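Local coordinates for PDZ domain protein (Parabacteroides distasonis, PDB 4L8N), which is of unknown function but binds magnesium and joins N- and C-terminal PDZ domains to a DUF4136 domain, at residues K304-Y309 / P446-E451; M116-T121 / Y413-A418; A104-Q109 / G311-I316; Y37-Q42 / K96-K101. One frame throughout, in Å; residues are numbered along the deposited sequence.

Contact 1 of 4, residues K304-Y309 / P446-E451; sequences KKTYNY and PTIRSE
Strands 298-309 and 438-456 are antiparallel neighbours in the large mixed sheet, and residues 304-309 and 447-451 pair through three hydrogen-bonded and two non-hydrogen-bonded positions. Six backbone bonds close the hydrogen-bonded pairs Lys305-Glu451, Tyr307-Arg449 and Tyr309-Thr447, among them Tyr309 N to Thr447 O at 2.8 Å. On the face that bears the two tyrosines, Arg449 runs extended from CG to NE and lays its guanidinium flat over the ring of Tyr309, with planes 14° apart and centres 3.7 Å apart, a cation-pi stack. The same arginine serves Tyr307 with its aliphatic part: CB stands over one ring face, a CH-pi contact 4.2 Å from the centroid. At the edge of the Tyr309 ring, in its plane, Thr447 OG1 comes within 3.4 Å of CD2. On the face bearing Thr306 and Asn308, Thr306 OG1 and Ser450 OG share a hydrogen bond of 2.7 Å, while Thr306 CG2 meets Ile448 CG2 and Asn308 CB packs on Pro446 CB. Helix 107-113 lies against Tyr307 and Tyr309, and Lys305 NZ bonds to Asp108 O in it; the loop with Tyr416 and Phe417 touches Thr306 and Asn308 on the opposite face.

Contact 2 of 4, residues M116-T121 / Y413-A418; sequences MYSLET and YLYYFA
Ser118 faces the ring of Tyr415: its CB sits over one side, 3.4 Å above the plane and offset toward the rim, a CH-pi contact 3.8 Å from the centroid. With CG anti to its carbonyl carbon (chi1 -67°), Tyr415 points its ring at the 116-121 loop, where one face meets Ser118. Tyr117 crosses it at an angle, bringing CB to 3.7 Å from Tyr415 CD2, an atom that lies at the edge of the Tyr117 ring. Thr121 runs past Tyr415 in the opposite direction, with OG1 3.7 Å from CE1, and its methyl CG2 meets the edge of the Phe417 ring at CE1. The serine and threonine hydroxyls are joined to each other, Ser118 OG to Thr121 OG1 at 2.7 Å, which fixes them beside the ring; Ser118 OG also bonds to Tyr420 OH. An alanine in place of Tyr415 would probably open a gap beneath Ser118 CB and leave the carbonyl of Ala111, which Tyr415 OH now holds, without that partner. The contact packs two loops together, the second carrying a type I turn from Tyr415 to Ala418. The 116-121 loop follows helix 107-113, and both loops touch strand 298-309, Thr121 at Thr306.

Contact 3 of 4, residues A104-Q109 / G311-I316; sequences AITEDQ and GISYDI
Glu107 turns CG to the side of its backbone N (chi1 -71°) and then runs extended, which carries its carboxylate across to Gly311, while chi1 of Ile105 (-61°) sets CG1 beside its backbone N, toward Ile316, and CD1 follows. These side chains flank a short antiparallel pairing at the edge of a three-stranded sheet, where strand 104-105 joins strand 312-315 and leads into helix 107-113. Ile105 and Tyr314 form the hydrogen-bonded pair, with Ile105 N to Tyr314 O at 2.7 Å and Tyr314 N to Ile105 O at 2.8 Å. Next to it, Ala104 CB packs on Ser313 CB at 4.0 Å. Ile105 CG1 approaches Ile316 CB to 3.7 Å, an apolar contact beyond the paired residues. The helix start is held by a capping box: Thr106 OG1 accepts from Gln109 N, and Gln109 OE1 takes the N-H of Thr106 as well as its hydroxyl. Glu107 CG passes the edge of the Tyr314 ring, and its OE2 bonds to Thr310 OG1 and Tyr413 OH. At the backbone angles of Gly311 a CB would jam against the preceding carbonyl O, which calls for glycine. Its amide N bonds to Glu107 OE1 at 2.9 Å, almost straight (176° at the hydrogen), from above the carboxylate plane.

Contact 4 of 4, residues Y37-Q42 / K96-K101; sequences YSSAEQ and KKDCKK
Asp98 reaches from strand 91-101 to the first turn of helix 39-43, where Ser39 receives it. From CB, with CG beside the backbone N (chi1 -60°), the side chain brings its carboxylate to the amide of Ser39. Carbon CG stands 3.7 Å from both Ser39 N and Ser39 OG. At the tip the two oxygens divide the work. OD1 accepts from Ser39 OG at 2.7 Å, on its syn side but 25° out of the carboxylate plane, and takes only a weak second bond from Ser39 N. OD2 accepts that N-H through its syn lone pair at 3.1 Å and 169°, touches Ser38 CB, and receives a water at 2.7 Å. This water accepts from Ala40 N and donates to Lys96 O, so it ties a second helix amide to the strand. A leucine in place of Asp98 would probably leave the hydroxyl and amide of Ser39 without their shared acceptor and the water short of one partner. The carboxylate at the helix N-terminus is also likely to be favoured by the helix dipole. Ser38 is the N-cap, its OG accepting a weak bond from Glu41 N and bonding to Ile35 O: helix N-terminal capping, reinforced by a strand aspartate, within the N-terminal PDZ domain.

In the fold
Contacts 2 and 3 are largely buried, whereas contacts 1 and 4 are partly open to the surface. Backbone pairing dominates contact 1 and, on a smaller scale, contact 3; contact 2 is loop packing around an aromatic ring, and contact 4 relies on a carboxylate and waters at a helix start. Helix 107-113 links the first three: Asp108 forms a salt bridge with Lys305 of contact 1, and Glu107 packs on Tyr309 and on Leu414 of contact 2. Tyr314 OH of contact 3 bonds to Tyr413 OH of contact 2. Asn308 of contact 1 also bonds to Tyr413 and Leu414. Contact 4 belongs to the N-terminal PDZ domain, yet Tyr37 makes a cation-pi contact with Arg449, and Lys100 bonds to Gln109 of contact 3.

Contact 1 of 4, residues K304-Y309 / P446-E451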
loop_
_atom_site.group_PDB
_atom_site.type_symbol
_atom_site.label_atom_id
_atom_site.label_comp_id
_atom_site.label_asym_id
_atom_site.label_seq_id
_atom_site.Cartn_x
_atom_site.Cartn_y
_atom_site.Cartn_z
ATOM N N LYS A 304 1.983 -20.709 20.626
ATOM C CA LYS A 304 2.977 -21.682 21.031
ATOM C C LYS A 304 2.600 -22.235 22.401
ATOM O O LYS A 304 1.905 -21.560 23.157
ATOM C CB LYS A 304 4.409 -21.121 20.958
ATOM C CG LYS A 304 4.837 -20.110 22.000
ATOM C CD LYS A 304 6.338 -19.923 21.862
ATOM C CE LYS A 304 6.905 -18.917 22.816
ATOM N NZ LYS A 304 8.395 -18.932 22.799
ATOM N N LYS A 305 2.962 -23.498 22.672
ATOM C CA LYS A 305 2.667 -24.172 23.949
ATOM C C LYS A 305 3.605 -25.348 24.196
ATOM O O LYS A 305 3.809 -26.182 23.313
ATOM C CB LYS A 305 1.210 -24.669 24.007
ATOM C CG LYS A 305 0.804 -25.297 25.352
ATOM C CD LYS A 305 -0.619 -25.896 25.361
ATOM C CE LYS A 305 -1.666 -24.822 25.170
ATOM N NZ LYS A 305 -3.031 -25.317 25.427
ATOM N N THR A 306 4.153 -25.405 25.406
ATOM C CA THR A 306 4.976 -26.505 25.868
ATOM C C THR A 306 4.516 -26.839 27.264
ATOM O O THR A 306 4.454 -25.960 28.104
ATOM C CB THR A 306 6.477 -26.194 25.803
ATOM O OG1 THR A 306 6.826 -25.841 24.467
ATOM C CG2 THR A 306 7.340 -27.380 26.253
ATOM N N TYR A 307 4.195 -28.104 27.517
ATOM C CA TYR A 307 3.791 -28.545 28.842
ATOM C C TYR A 307 4.246 -29.969 29.100
ATOM O O TYR A 307 4.533 -30.701 28.154
ATOM C CB TYR A 307 2.267 -28.401 29.043
ATOM C CG TYR A 307 1.393 -29.272 28.158
ATOM C CD1 TYR A 307 1.014 -28.849 26.887
ATOM C CD2 TYR A 307 0.838 -30.454 28.640
ATOM C CE1 TYR A 307 0.193 -29.630 26.077
ATOM C CE2 TYR A 307 -0.025 -31.222 27.856
ATOM C CZ TYR A 307 -0.333 -30.811 26.567
ATOM O OH TYR A 307 -1.172 -31.555 25.773
ATOM N N ASN A 308 4.321 -30.355 30.390
ATOM C CA ASN A 308 4.601 -31.737 30.815
ATOM C C ASN A 308 3.305 -32.514 30.665
ATOM O O ASN A 308 2.288 -32.153 31.284
ATOM C CB ASN A 308 5.114 -31.817 32.265
ATOM C CG ASN A 308 6.602 -31.683 32.476
ATOM O OD1 ASN A 308 7.445 -31.881 31.589
ATOM N ND2 ASN A 308 6.956 -31.398 33.705
ATOM N N TYR A 309 3.332 -33.542 29.800
ATOM C CA TYR A 309 2.204 -34.398 29.504
ATOM C C TYR A 309 2.309 -35.755 30.214
ATOM O O TYR A 309 3.323 -36.450 30.079
ATOM C CB TYR A 309 2.119 -34.595 27.990
ATOM C CG TYR A 309 1.097 -35.623 27.552
ATOM C CD1 TYR A 309 -0.262 -35.323 27.545
ATOM C CD2 TYR A 309 1.490 -36.889 27.124
ATOM C CE1 TYR A 309 -1.206 -36.261 27.139
ATOM C CE2 TYR A 309 0.557 -37.826 26.696
ATOM C CZ TYR A 309 -0.793 -37.509 26.711
ATOM O OH TYR A 309 -1.728 -38.416 26.280
ATOM N N PRO A 446 7.115 -37.249 32.723
ATOM C CA PRO A 446 6.276 -36.816 31.618
ATOM C C PRO A 446 7.065 -36.685 30.337
ATOM O O PRO A 446 8.311 -36.666 30.330
ATOM C CB PRO A 446 5.759 -35.443 32.088
ATOM C CG PRO A 446 6.197 -35.292 33.505
ATOM C CD PRO A 446 7.423 -36.116 33.613
ATOM N N THR A 447 6.314 -36.583 29.249
ATOM C CA THR A 447 6.856 -36.303 27.933
ATOM C C THR A 447 6.561 -34.848 27.706
ATOM O O THR A 447 5.615 -34.307 28.277
ATOM C CB THR A 447 6.297 -37.241 26.876
ATOM O OG1 THR A 447 4.867 -37.263 26.948
ATOM C CG2 THR A 447 6.877 -38.643 26.987
ATOM N N ILE A 448 7.387 -34.200 26.924
ATOM C CA ILE A 448 7.235 -32.778 26.714
ATOM C C ILE A 448 6.497 -32.576 25.400
ATOM O O ILE A 448 6.951 -32.998 24.318
ATOM C CB ILE A 448 8.615 -32.057 26.821
ATOM C CG1 ILE A 448 9.143 -32.145 28.290
ATOM C CG2 ILE A 448 8.532 -30.612 26.351
ATOM C CD1 ILE A 448 10.514 -31.537 28.575
ATOM N N ARG A 449 5.296 -32.012 25.524
ATOM C CA ARG A 449 4.483 -31.715 24.363
ATOM C C ARG A 449 4.807 -30.321 24.009
ATOM O O ARG A 449 4.693 -29.435 24.853
ATOM C CB ARG A 449 2.979 -31.926 24.611
ATOM C CG ARG A 449 2.584 -33.356 24.536
ATOM C CD ARG A 449 1.107 -33.501 24.323
ATOM N NE ARG A 449 0.770 -34.897 24.028
ATOM C CZ ARG A 449 -0.443 -35.326 23.690
ATOM N NH1 ARG A 449 -1.455 -34.475 23.599
ATOM N NH2 ARG A 449 -0.653 -36.612 23.445
ATOM N N SER A 450 5.336 -30.140 22.814
ATOM C CA SER A 450 5.706 -28.849 22.251
ATOM C C SER A 450 4.958 -28.669 20.958
ATOM O O SER A 450 4.766 -29.644 20.208
ATOM C CB SER A 450 7.206 -28.770 22.035
ATOM O OG SER A 450 7.690 -27.577 22.620
ATOM N N GLU A 451 4.454 -27.456 20.734
ATOM C CA GLU A 451 3.662 -27.128 19.554
ATOM C C GLU A 451 3.685 -25.631 19.259
ATOM O O GLU A 451 3.685 -24.802 20.167
ATOM C CB GLU A 451 2.186 -27.631 19.674
ATOM C CG GLU A 451 1.503 -27.409 21.024
ATOM C CD GLU A 451 0.024 -27.757 21.132
ATOM O OE1 GLU A 451 -0.816 -26.910 20.749
ATOM O OE2 GLU A 451 -0.296 -28.836 21.688
#

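Contact 2 of 4, residues M116-T121 / Y413-A418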
loop_
_atom_site.group_PDB
_atom_site.type_symbol
_atom_site.label_atom_id
_atom_site.label_comp_id
_atom_site.label_asym_id
_atom_site.label_seq_id
_atom_site.Cartn_x
_atom_site.Cartn_y
_atom_site.Cartn_z
HETATM N N MSE A 116 0.773 -18.263 32.803
HETATM C CA MSE A 116 1.642 -17.248 33.328
HETATM C C MSE A 116 2.725 -17.813 34.233
HETATM O O MSE A 116 3.666 -17.094 34.559
HETATM C CB MSE A 116 0.857 -16.110 33.929
HETATM C CG MSE A 116 0.407 -15.161 32.822
HETATM SE SE MSE A 116 -0.770 -13.834 33.478
HETATM C CE MSE A 116 -2.019 -13.714 31.872
ATOM N N TYR A 117 2.713 -19.127 34.475
ATOM C CA TYR A 117 3.843 -19.778 35.112
ATOM C C TYR A 117 5.011 -19.745 34.115
ATOM O O TYR A 117 6.178 -19.632 34.507
ATOM C CB TYR A 117 3.516 -21.248 35.435
ATOM C CG TYR A 117 2.655 -21.558 36.642
ATOM C CD1 TYR A 117 2.783 -20.828 37.821
ATOM C CD2 TYR A 117 1.849 -22.691 36.667
ATOM C CE1 TYR A 117 2.055 -21.166 38.965
ATOM C CE2 TYR A 117 1.131 -23.046 37.807
ATOM C CZ TYR A 117 1.221 -22.270 38.948
ATOM O OH TYR A 117 0.477 -22.604 40.054
ATOM N N SER A 118 4.665 -19.871 32.793
ATOM C CA SER A 118 5.640 -19.943 31.721
ATOM C C SER A 118 5.194 -19.273 30.418
ATOM O O SER A 118 4.945 -19.976 29.431
ATOM C CB SER A 118 5.981 -21.400 31.453
ATOM O OG SER A 118 7.151 -21.475 30.663
ATOM N N LEU A 119 5.161 -17.913 30.383
ATOM C CA LEU A 119 4.794 -17.151 29.174
ATOM C C LEU A 119 5.806 -17.371 28.060
ATOM O O LEU A 119 5.463 -17.276 26.888
ATOM C CB LEU A 119 4.658 -15.650 29.443
ATOM C CG LEU A 119 3.357 -15.163 30.057
ATOM C CD1 LEU A 119 3.324 -13.645 30.087
ATOM C CD2 LEU A 119 2.144 -15.653 29.284
ATOM N N GLU A 120 7.045 -17.671 28.451
ATOM C CA GLU A 120 8.199 -17.993 27.627
ATOM C C GLU A 120 7.912 -19.151 26.707
ATOM O O GLU A 120 8.496 -19.227 25.628
ATOM C CB GLU A 120 9.385 -18.377 28.532
ATOM C CG GLU A 120 10.017 -17.202 29.245
ATOM C CD GLU A 120 9.517 -16.880 30.636
ATOM O OE1 GLU A 120 8.355 -17.207 30.969
ATOM O OE2 GLU A 120 10.301 -16.266 31.392
ATOM N N THR A 121 7.044 -20.081 27.151
ATOM C CA THR A 121 6.725 -21.278 26.385
ATOM C C THR A 121 5.279 -21.300 25.900
ATOM O O THR A 121 5.016 -21.937 24.876
ATOM C CB THR A 121 7.016 -22.546 27.225
ATOM O OG1 THR A 121 6.159 -22.601 28.370
ATOM C CG2 THR A 121 8.464 -22.651 27.652
ATOM N N TYR A 413 3.258 -28.681 38.006
ATOM C CA TYR A 413 3.958 -29.852 37.457
ATOM C C TYR A 413 3.963 -29.781 35.912
ATOM O O TYR A 413 4.880 -30.288 35.267
ATOM C CB TYR A 413 3.309 -31.173 37.963
ATOM C CG TYR A 413 2.074 -31.632 37.201
ATOM C CD1 TYR A 413 2.187 -32.444 36.073
ATOM C CD2 TYR A 413 0.794 -31.270 37.620
ATOM C CE1 TYR A 413 1.059 -32.848 35.354
ATOM C CE2 TYR A 413 -0.341 -31.669 36.910
ATOM C CZ TYR A 413 -0.203 -32.466 35.783
ATOM O OH TYR A 413 -1.313 -32.886 35.098
ATOM N N LEU A 414 2.935 -29.137 35.336
ATOM C CA LEU A 414 2.802 -28.918 33.904
ATOM C C LEU A 414 3.998 -28.167 33.356
ATOM O O LEU A 414 4.310 -28.321 32.168
ATOM C CB LEU A 414 1.511 -28.139 33.597
ATOM C CG LEU A 414 0.201 -28.912 33.839
ATOM C CD1 LEU A 414 -0.952 -27.962 33.993
ATOM C CD2 LEU A 414 -0.061 -29.955 32.756
ATOM N N TYR A 415 4.698 -27.380 34.227
ATOM C CA TYR A 415 5.864 -26.598 33.815
ATOM C C TYR A 415 7.126 -26.984 34.608
ATOM O O TYR A 415 8.050 -26.189 34.713
ATOM C CB TYR A 415 5.553 -25.090 33.921
ATOM C CG TYR A 415 4.512 -24.628 32.921
ATOM C CD1 TYR A 415 4.772 -24.652 31.552
ATOM C CD2 TYR A 415 3.228 -24.263 33.334
ATOM C CE1 TYR A 415 3.808 -24.253 30.623
ATOM C CE2 TYR A 415 2.252 -23.876 32.412
ATOM C CZ TYR A 415 2.558 -23.848 31.059
ATOM O OH TYR A 415 1.637 -23.432 30.131
ATOM N N TYR A 416 7.210 -28.243 35.067
ATOM C CA TYR A 416 8.346 -28.734 35.852
ATOM C C TYR A 416 9.655 -28.870 35.071
ATOM O O TYR A 416 10.698 -29.104 35.693
ATOM C CB TYR A 416 8.007 -30.051 36.537
ATOM C CG TYR A 416 7.770 -29.837 38.005
ATOM C CD1 TYR A 416 7.059 -28.724 38.462
ATOM C CD2 TYR A 416 8.336 -30.684 38.952
ATOM C CE1 TYR A 416 6.890 -28.479 39.822
ATOM C CE2 TYR A 416 8.209 -30.426 40.320
ATOM C CZ TYR A 416 7.451 -29.345 40.750
ATOM O OH TYR A 416 7.263 -29.120 42.089
ATOM N N PHE A 417 9.620 -28.678 33.750
ATOM C CA PHE A 417 10.797 -28.741 32.902
ATOM C C PHE A 417 11.542 -27.365 32.923
ATOM O O PHE A 417 12.672 -27.262 32.424
ATOM C CB PHE A 417 10.385 -29.150 31.457
ATOM C CG PHE A 417 9.405 -28.192 30.807
ATOM C CD1 PHE A 417 9.846 -27.013 30.210
ATOM C CD2 PHE A 417 8.036 -28.441 30.843
ATOM C CE1 PHE A 417 8.935 -26.089 29.694
ATOM C CE2 PHE A 417 7.127 -27.526 30.301
ATOM C CZ PHE A 417 7.580 -26.361 29.732
ATOM N N ALA A 418 10.895 -26.315 33.472
ATOM C CA ALA A 418 11.425 -24.948 33.522
ATOM C C ALA A 418 12.135 -24.683 34.855
ATOM O O ALA A 418 11.575 -25.016 35.900
ATOM C CB ALA A 418 10.294 -23.952 33.305
#

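Contact 3 of 4, residues A104-Q109 / G311-I316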
loop_
_atom_site.group_PDB
_atom_site.type_symbol
_atom_site.label_atom_id
_atom_site.label_comp_id
_atom_site.label_asym_id
_atom_site.label_seq_id
_atom_site.Cartn_x
_atom_site.Cartn_y
_atom_site.Cartn_z
ATOM N N ALA A 104 -14.351 -33.549 31.528
ATOM C CA ALA A 104 -12.889 -33.687 31.534
ATOM C C ALA A 104 -12.168 -32.364 31.270
ATOM O O ALA A 104 -12.555 -31.593 30.383
ATOM C CB ALA A 104 -12.442 -34.721 30.509
ATOM N N ILE A 105 -11.145 -32.093 32.101
ATOM C CA ILE A 105 -10.242 -30.957 31.972
ATOM C C ILE A 105 -8.916 -31.601 31.628
ATOM O O ILE A 105 -8.411 -32.426 32.403
ATOM C CB ILE A 105 -10.194 -30.000 33.212
ATOM C CG1 ILE A 105 -11.570 -29.365 33.520
ATOM C CG2 ILE A 105 -9.125 -28.905 33.043
ATOM C CD1 ILE A 105 -12.245 -28.467 32.378
ATOM N N THR A 106 -8.410 -31.307 30.430
ATOM C CA THR A 106 -7.177 -31.898 29.941
ATOM C C THR A 106 -5.974 -31.061 30.358
ATOM O O THR A 106 -6.110 -29.869 30.674
ATOM C CB THR A 106 -7.216 -32.052 28.415
ATOM O OG1 THR A 106 -7.166 -30.774 27.800
ATOM C CG2 THR A 106 -8.415 -32.826 27.929
ATOM N N GLU A 107 -4.788 -31.682 30.312
ATOM C CA GLU A 107 -3.524 -31.021 30.604
ATOM C C GLU A 107 -3.256 -29.911 29.574
ATOM O O GLU A 107 -2.650 -28.909 29.929
ATOM C CB GLU A 107 -2.373 -32.029 30.655
ATOM C CG GLU A 107 -2.434 -32.938 31.878
ATOM C CD GLU A 107 -1.415 -34.060 31.875
ATOM O OE1 GLU A 107 -1.104 -34.606 30.789
ATOM O OE2 GLU A 107 -0.911 -34.380 32.974
ATOM N N ASP A 108 -3.773 -30.047 28.345
ATOM C CA ASP A 108 -3.655 -29.015 27.308
ATOM C C ASP A 108 -4.438 -27.755 27.756
ATOM O O ASP A 108 -3.929 -26.631 27.661
ATOM C CB ASP A 108 -4.171 -29.551 25.958
ATOM C CG ASP A 108 -4.195 -28.525 24.845
ATOM O OD1 ASP A 108 -3.131 -28.309 24.212
ATOM O OD2 ASP A 108 -5.285 -27.946 24.592
ATOM N N GLN A 109 -5.652 -27.959 28.299
ATOM C CA GLN A 109 -6.489 -26.865 28.780
ATOM C C GLN A 109 -5.813 -26.158 29.968
ATOM O O GLN A 109 -5.683 -24.933 29.947
ATOM C CB GLN A 109 -7.892 -27.377 29.153
ATOM C CG GLN A 109 -8.723 -27.844 27.953
ATOM C CD GLN A 109 -9.998 -28.515 28.404
ATOM O OE1 GLN A 109 -10.007 -29.657 28.881
ATOM N NE2 GLN A 109 -11.101 -27.800 28.307
ATOM N N GLY A 311 -1.102 -37.519 30.515
ATOM C CA GLY A 311 -2.268 -38.134 29.895
ATOM C C GLY A 311 -3.502 -38.141 30.764
ATOM O O GLY A 311 -4.523 -38.683 30.352
ATOM N N ILE A 312 -3.422 -37.550 31.976
ATOM C CA ILE A 312 -4.529 -37.500 32.940
ATOM C C ILE A 312 -5.480 -36.352 32.583
ATOM O O ILE A 312 -5.043 -35.235 32.276
ATOM C CB ILE A 312 -4.019 -37.369 34.425
ATOM C CG1 ILE A 312 -3.126 -38.551 34.850
ATOM C CG2 ILE A 312 -5.172 -37.190 35.436
ATOM C CD1 ILE A 312 -2.082 -38.211 35.972
ATOM N N SER A 313 -6.785 -36.648 32.646
ATOM C CA SER A 313 -7.881 -35.702 32.510
ATOM C C SER A 313 -8.557 -35.593 33.898
ATOM O O SER A 313 -8.690 -36.600 34.594
ATOM C CB SER A 313 -8.831 -36.141 31.410
ATOM O OG SER A 313 -8.191 -35.987 30.152
ATOM N N TYR A 314 -8.882 -34.374 34.339
ATOM C CA TYR A 314 -9.427 -34.109 35.680
ATOM C C TYR A 314 -10.895 -33.683 35.600
ATOM O O TYR A 314 -11.311 -33.157 34.562
ATOM C CB TYR A 314 -8.587 -33.008 36.385
ATOM C CG TYR A 314 -7.098 -33.295 36.459
ATOM C CD1 TYR A 314 -6.240 -32.899 35.439
ATOM C CD2 TYR A 314 -6.549 -33.963 37.546
ATOM C CE1 TYR A 314 -4.876 -33.180 35.489
ATOM C CE2 TYR A 314 -5.186 -34.241 37.612
ATOM C CZ TYR A 314 -4.348 -33.834 36.588
ATOM O OH TYR A 314 -2.996 -34.089 36.653
ATOM N N ASP A 315 -11.679 -33.895 36.687
ATOM C CA ASP A 315 -13.101 -33.512 36.740
ATOM C C ASP A 315 -13.220 -32.003 36.935
ATOM O O ASP A 315 -12.717 -31.484 37.922
ATOM C CB ASP A 315 -13.833 -34.269 37.878
ATOM C CG ASP A 315 -15.351 -34.415 37.771
ATOM O OD1 ASP A 315 -16.015 -33.462 37.300
ATOM O OD2 ASP A 315 -15.885 -35.451 38.245
ATOM N N ILE A 316 -13.894 -31.302 36.007
ATOM C CA ILE A 316 -14.120 -29.843 36.034
ATOM C C ILE A 316 -14.678 -29.371 37.413
ATOM O O ILE A 316 -14.395 -28.246 37.830
ATOM C CB ILE A 316 -15.032 -29.400 34.840
ATOM C CG1 ILE A 316 -15.104 -27.851 34.693
ATOM C CG2 ILE A 316 -16.419 -30.080 34.850
ATOM C CD1 ILE A 316 -15.796 -27.303 33.396
#

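Contact 4 of 4, residues Y37-Q42 / K96-K101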
loop_
_atom_site.group_PDB
_atom_site.type_symbol
_atom_site.label_atom_id
_atom_site.label_comp_id
_atom_site.label_asym_id
_atom_site.label_seq_id
_atom_site.Cartn_x
_atom_site.Cartn_y
_atom_site.Cartn_z
ATOM N N TYR A 37 -1.101 -33.253 17.773
ATOM C CA TYR A 37 -1.342 -34.433 18.593
ATOM C C TYR A 37 -2.741 -35.045 18.330
ATOM O O TYR A 37 -3.142 -35.967 19.053
ATOM C CB TYR A 37 -1.111 -34.102 20.095
ATOM C CG TYR A 37 0.345 -33.829 20.416
ATOM C CD1 TYR A 37 1.282 -34.857 20.411
ATOM C CD2 TYR A 37 0.788 -32.543 20.716
ATOM C CE1 TYR A 37 2.626 -34.618 20.698
ATOM C CE2 TYR A 37 2.130 -32.290 21.015
ATOM C CZ TYR A 37 3.048 -33.335 21.002
ATOM O OH TYR A 37 4.389 -33.139 21.245
ATOM N N SER A 38 -3.425 -34.615 17.241
ATOM C CA SER A 38 -4.755 -35.104 16.847
ATOM C C SER A 38 -4.680 -36.284 15.871
ATOM O O SER A 38 -3.624 -36.579 15.311
ATOM C CB SER A 38 -5.579 -33.975 16.223
ATOM O OG SER A 38 -5.088 -33.545 14.961
ATOM N N SER A 39 -5.819 -36.942 15.651
ATOM C CA SER A 39 -5.928 -38.076 14.745
ATOM C C SER A 39 -5.863 -37.606 13.301
ATOM O O SER A 39 -5.236 -38.280 12.488
ATOM C CB SER A 39 -7.203 -38.868 15.019
ATOM O OG SER A 39 -7.171 -39.454 16.312
ATOM N N ALA A 40 -6.474 -36.446 12.983
ATOM C CA ALA A 40 -6.413 -35.849 11.644
ATOM C C ALA A 40 -4.941 -35.590 11.239
ATOM O O ALA A 40 -4.551 -35.901 10.115
ATOM C CB ALA A 40 -7.207 -34.557 11.617
ATOM N N GLU A 41 -4.111 -35.112 12.195
ATOM C CA GLU A 41 -2.677 -34.897 11.998
ATOM C C GLU A 41 -1.983 -36.205 11.599
ATOM O O GLU A 41 -1.328 -36.272 10.561
ATOM C CB GLU A 41 -2.021 -34.316 13.259
ATOM C CG GLU A 41 -0.587 -33.873 13.012
ATOM C CD GLU A 41 0.174 -33.391 14.228
ATOM O OE1 GLU A 41 0.456 -34.219 15.121
ATOM O OE2 GLU A 41 0.542 -32.196 14.261
ATOM N N GLN A 42 -2.160 -37.239 12.415
ATOM C CA GLN A 42 -1.580 -38.553 12.226
ATOM C C GLN A 42 -2.056 -39.193 10.894
ATOM O O GLN A 42 -1.249 -39.846 10.225
ATOM C CB GLN A 42 -1.934 -39.419 13.442
ATOM C CG GLN A 42 -1.321 -40.810 13.455
ATOM C CD GLN A 42 -2.072 -41.687 14.418
ATOM O OE1 GLN A 42 -1.795 -41.715 15.628
ATOM N NE2 GLN A 42 -3.084 -42.384 13.902
ATOM N N LYS A 96 -9.853 -40.501 12.151
ATOM C CA LYS A 96 -10.408 -40.952 13.422
ATOM C C LYS A 96 -10.797 -39.705 14.225
ATOM O O LYS A 96 -10.195 -38.640 14.037
ATOM C CB LYS A 96 -9.420 -41.876 14.178
ATOM C CG LYS A 96 -9.029 -43.125 13.363
ATOM C CD LYS A 96 -8.426 -44.278 14.172
ATOM C CE LYS A 96 -8.385 -45.542 13.326
ATOM N NZ LYS A 96 -8.023 -46.756 14.110
ATOM N N LYS A 97 -11.844 -39.807 15.053
ATOM C CA LYS A 97 -12.319 -38.669 15.840
ATOM C C LYS A 97 -11.555 -38.553 17.142
ATOM O O LYS A 97 -10.999 -39.541 17.642
ATOM C CB LYS A 97 -13.826 -38.775 16.125
ATOM C CG LYS A 97 -14.645 -37.610 15.576
ATOM C CD LYS A 97 -16.133 -37.744 15.909
ATOM C CE LYS A 97 -16.948 -38.525 14.904
ATOM N NZ LYS A 97 -18.359 -38.665 15.347
ATOM N N ASP A 98 -11.527 -37.334 17.689
ATOM C CA ASP A 98 -10.883 -37.084 18.961
ATOM C C ASP A 98 -11.982 -36.722 19.939
ATOM O O ASP A 98 -12.644 -35.683 19.819
ATOM C CB ASP A 98 -9.770 -36.032 18.845
ATOM C CG ASP A 98 -8.664 -36.445 17.886
ATOM O OD1 ASP A 98 -8.128 -37.576 18.045
ATOM O OD2 ASP A 98 -8.348 -35.650 16.967
ATOM N N CYS A 99 -12.226 -37.662 20.858
ATOM C CA CYS A 99 -13.306 -37.587 21.815
ATOM C C CYS A 99 -12.791 -37.439 23.224
ATOM O O CYS A 99 -11.702 -37.908 23.542
ATOM C CB CYS A 99 -14.182 -38.823 21.678
ATOM S SG CYS A 99 -14.441 -39.358 19.964
ATOM N N LYS A 100 -13.588 -36.780 24.066
ATOM C CA LYS A 100 -13.316 -36.590 25.492
ATOM C C LYS A 100 -14.640 -36.558 26.269
ATOM O O LYS A 100 -15.682 -36.243 25.689
ATOM C CB LYS A 100 -12.498 -35.306 25.746
ATOM C CG LYS A 100 -13.197 -33.996 25.348
ATOM C CD LYS A 100 -12.513 -32.752 25.921
ATOM C CE LYS A 100 -12.909 -32.438 27.343
ATOM N NZ LYS A 100 -12.677 -31.003 27.672
ATOM N N LYS A 101 -14.599 -36.855 27.571
ATOM C CA LYS A 101 -15.797 -36.792 28.409
ATOM C C LYS A 101 -16.161 -35.314 28.648
ATOM O O LYS A 101 -15.260 -34.480 28.735
ATOM C CB LYS A 101 -15.581 -37.551 29.724
ATOM C CG LYS A 101 -15.479 -39.068 29.542
ATOM C CD LYS A 101 -15.418 -39.810 30.878
ATOM C CE LYS A 101 -16.759 -39.900 31.589
ATOM N NZ LYS A 101 -16.598 -39.788 33.065
HETATM O O HOH W 1 -6.621 -41.013 12.234
HETATM O O HOH W 2 -8.882 -35.935 14.386
#